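Local coordinates for delta-1-pyrroline-5-carboxylate dehydrogenase, mitochondrial (Mus musculus, PDB 4E3X), which probably oxidises L-glutamate gamma-semialdehyde to L-glutamate with NAD+, the closing step of mitochondrial proline degradation, at residues G480-Q485 with G502-N507. Sequence-based numbering, arbitrary orientation. Where two conformers were deposited one is given.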
ATOM      1  N   GLY B 480     -16.479  -7.368  14.607  1.00  6.79           N
ATOM      2  CA  GLY B 480     -16.966  -8.375  15.525  1.00  7.93           C
ATOM      3  C   GLY B 480     -16.815  -7.928  16.958  1.00  8.14           C
ATOM      4  O   GLY B 480     -15.967  -7.092  17.273  1.00  9.12           O
ATOM      5  N   ALA B 481     -17.634  -8.501  17.829  1.00  8.34           N
ATOM      6  CA  ALA B 481     -17.618  -8.145  19.232  1.00  8.21           C
ATOM      7  C   ALA B 481     -17.621  -9.394  20.081  1.00  9.05           C
ATOM      8  O   ALA B 481     -18.213 -10.412  19.706  1.00 10.00           O
ATOM      9  CB  ALA B 481     -18.825  -7.303  19.582  1.00  9.97           C
ATOM     10  N   VAL B 482     -16.962  -9.294  21.228  1.00  8.56           N
ATOM     11  CA  VAL B 482     -17.077 -10.287  22.285  1.00  9.49           C
ATOM     12  C   VAL B 482     -17.639  -9.607  23.530  1.00  9.70           C
ATOM     13  O   VAL B 482     -17.150  -8.551  23.958  1.00 10.20           O
ATOM     14  CB  VAL B 482     -15.718 -10.934  22.612  1.00 10.61           C
ATOM     15  CG1 VAL B 482     -15.802 -11.800  23.885  1.00 11.46           C
ATOM     16  CG2 VAL B 482     -15.238 -11.767  21.430  1.00 12.49           C
ATOM     17  N   PHE B 483     -18.688 -10.203  24.088  1.00 10.22           N
ATOM     18  CA  PHE B 483     -19.264  -9.740  25.340  1.00  9.96           C
ATOM     19  C   PHE B 483     -18.899 -10.733  26.438  1.00 10.14           C
ATOM     20  O   PHE B 483     -19.295 -11.901  26.394  1.00 11.54           O
ATOM     21  CB  PHE B 483     -20.784  -9.595  25.212  1.00  9.74           C
ATOM     22  CG  PHE B 483     -21.217  -8.427  24.355  1.00  9.83           C
ATOM     23  CD1 PHE B 483     -21.275  -8.551  22.976  1.00 10.52           C
ATOM     24  CD2 PHE B 483     -21.570  -7.210  24.927  1.00 10.57           C
ATOM     25  CE1 PHE B 483     -21.668  -7.491  22.187  1.00 11.34           C
ATOM     26  CE2 PHE B 483     -21.966  -6.143  24.137  1.00 11.86           C
ATOM     27  CZ  PHE B 483     -22.014  -6.288  22.765  1.00 11.44           C
ATOM     28  N   ALA B 484     -18.125 -10.268  27.414  1.00 11.71           N
ATOM     29  CA  ALA B 484     -17.615 -11.135  28.475  1.00 12.31           C
ATOM     30  C   ALA B 484     -17.010 -10.276  29.583  1.00 13.79           C
ATOM     31  O   ALA B 484     -16.446  -9.221  29.300  1.00 15.45           O
ATOM     32  CB  ALA B 484     -16.562 -12.085  27.914  1.00 12.87           C
ATOM     33  N   GLN B 485     -17.113 -10.721  30.835  1.00 14.29           N
ATOM     34  CA  GLN B 485     -16.538  -9.967  31.946  1.00 16.02           C
ATOM     35  C   GLN B 485     -15.471 -10.776  32.672  1.00 16.22           C
ATOM     36  O   GLN B 485     -15.098 -10.467  33.805  1.00 19.76           O
ATOM     37  CB  GLN B 485     -17.626  -9.500  32.917  1.00 18.25           C
ATOM     38  CG  GLN B 485     -18.636  -8.525  32.308  1.00 19.82           C
ATOM     39  CD  GLN B 485     -18.022  -7.188  31.904  1.00 22.28           C
ATOM     40  OE1 GLN B 485     -16.944  -6.814  32.372  1.00 24.55           O
ATOM     41  NE2 GLN B 485     -18.712  -6.460  31.031  1.00 22.87           N
ATOM     42  N   GLY B 502     -11.161  -6.890  11.699  1.00  7.15           N
ATOM     43  CA  GLY B 502     -10.223  -5.779  11.676  1.00  6.55           C
ATOM     44  C   GLY B 502     -10.636  -4.670  12.628  1.00  6.47           C
ATOM     45  O   GLY B 502      -9.811  -3.851  13.030  1.00  7.17           O
ATOM     46  N   ASN B 503     -11.928  -4.627  12.947  1.00  6.98           N
ATOM     47  CA  ASN B 503     -12.446  -3.774  14.008  1.00  7.00           C
ATOM     48  C   ASN B 503     -13.110  -4.684  15.022  1.00  6.52           C
ATOM     49  O   ASN B 503     -14.168  -5.269  14.761  1.00  7.43           O
ATOM     50  CB  ASN B 503     -13.437  -2.747  13.464  1.00  7.74           C
ATOM     51  CG  ASN B 503     -12.744  -1.588  12.817  1.00  8.90           C
ATOM     52  OD1 ASN B 503     -12.273  -1.694  11.691  1.00  8.86           O
ATOM     53  ND2 ASN B 503     -12.663  -0.473  13.527  1.00 11.36           N
ATOM     54  N   PHE B 504     -12.442  -4.840  16.160  1.00  7.25           N
ATOM     55  CA  PHE B 504     -12.825  -5.816  17.169  1.00  7.93           C
ATOM     56  C   PHE B 504     -13.238  -5.082  18.430  1.00  8.46           C
ATOM     57  O   PHE B 504     -12.577  -4.137  18.858  1.00 10.04           O
ATOM     58  CB  PHE B 504     -11.636  -6.749  17.433  1.00  8.89           C
ATOM     59  CG  PHE B 504     -11.927  -7.877  18.378  1.00  9.19           C
ATOM     60  CD1 PHE B 504     -12.836  -8.873  18.050  1.00 10.32           C
ATOM     61  CD2 PHE B 504     -11.254  -7.967  19.580  1.00  9.67           C
ATOM     62  CE1 PHE B 504     -13.088  -9.926  18.926  1.00 11.12           C
ATOM     63  CE2 PHE B 504     -11.501  -9.017  20.455  1.00 11.12           C
ATOM     64  CZ  PHE B 504     -12.418  -9.992  20.132  1.00 11.08           C
ATOM     65  N   TYR B 505     -14.344  -5.517  19.014  1.00  8.38           N
ATOM     66  CA  TYR B 505     -14.965  -4.790  20.103  1.00  8.83           C
ATOM     67  C   TYR B 505     -15.127  -5.679  21.318  1.00  8.97           C
ATOM     68  O   TYR B 505     -15.571  -6.820  21.212  1.00 10.58           O
ATOM     69  CB  TYR B 505     -16.331  -4.268  19.652  1.00  9.41           C
ATOM     70  CG  TYR B 505     -16.213  -3.251  18.539  1.00  8.93           C
ATOM     71  CD1 TYR B 505     -16.279  -3.633  17.200  1.00  8.25           C
ATOM     72  CD2 TYR B 505     -16.014  -1.902  18.828  1.00 10.01           C
ATOM     73  CE1 TYR B 505     -16.167  -2.686  16.177  1.00  8.95           C
ATOM     74  CE2 TYR B 505     -15.902  -0.957  17.823  1.00 10.21           C
ATOM     75  CZ  TYR B 505     -15.966  -1.349  16.500  1.00  8.92           C
ATOM     76  OH  TYR B 505     -15.848  -0.381  15.518  1.00 10.37           O
ATOM     77  N   ILE B 506     -14.743  -5.163  22.479  1.00  9.07           N
ATOM     78  CA  ILE B 506     -14.956  -5.880  23.723  0.52 10.40           C
ATOM     79  C   ILE B 506     -16.006  -5.130  24.525  1.00 10.26           C
ATOM     80  O   ILE B 506     -15.817  -3.967  24.908  1.00  9.94           O
ATOM     81  CB  ILE B 506     -13.653  -6.039  24.512  0.52 11.65           C
ATOM     82  CG1 ILE B 506     -12.641  -6.817  23.671  0.52 11.69           C
ATOM     83  CG2 ILE B 506     -13.909  -6.745  25.836  0.52 12.48           C
ATOM     84  CD1 ILE B 506     -11.262  -6.798  24.227  0.52 12.18           C
ATOM     85  N   ASN B 507     -17.140  -5.791  24.726  1.00  9.93           N
ATOM     86  CA  ASN B 507     -18.259  -5.206  25.454  1.00 10.09           C
ATOM     87  C   ASN B 507     -18.800  -3.929  24.815  1.00 10.40           C
ATOM     88  O   ASN B 507     -19.229  -3.002  25.497  1.00 11.91           O
ATOM     89  CB  ASN B 507     -17.893  -5.032  26.928  1.00 10.90           C
ATOM     90  CG  ASN B 507     -17.647  -6.365  27.598  1.00 11.86           C
ATOM     91  OD1 ASN B 507     -18.342  -7.342  27.304  1.00 11.73           O
ATOM     92  ND2 ASN B 507     -16.658  -6.427  28.485  1.00 12.30           N
TER
HETATM   93  O   HOH W   1     -20.621  -7.619  28.838  1.00 18.47           O
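Gly480 pairs with Phe504, Ala481 with Tyr505 and Val482 with Ile506 in a parallel beta ladder. Its first bond, Gly480 N to Asn503 O, is 3.1 Å long; its last, Asn507 N to Val482 O, is nearly straight at 169°. On the face turned to helix 487-496, whose Thr494 touches Phe504, packing is close: a chi1 of -175° swings the Phe504 ring over toward Val482, whose CG2 meets Phe504 CZ at 3.6 Å. On the opposite face Ala481 CB lies 3.9 Å from Tyr505 CB, and Lys548 of the second subunit packs on Tyr505, whose side chain is about 4 Å from that of the substrate-binding residue Ser513 (nearest atoms). Past Ile506 the Asn507 side chain continues the pairing: OD1 accepts from Ala484 N at 2.9 Å, while ND2 donates to Ala484 O at 2.9 Å, with that oxygen in the amide plane. The solvent side is at exposed Gln485, its amide 15° from parallel to that of Asn507; their two NH2 groups do not bond, but a water accepts from Gln485 NE2 and donates to Asn507 OD1. Replacing Asn507 by an alanine would remove both side-chain bonds and would probably leave Ala484 N and O without these partners. Backbone bonds thus join the two strands of the beta-alpha-beta unit 476-506, and a strand of the second subunit continues the sheet beyond 503-506. At the ladder's end, the Asn507 carboxamide stands in for a further peptide, satisfying both backbone polar atoms of Ala484.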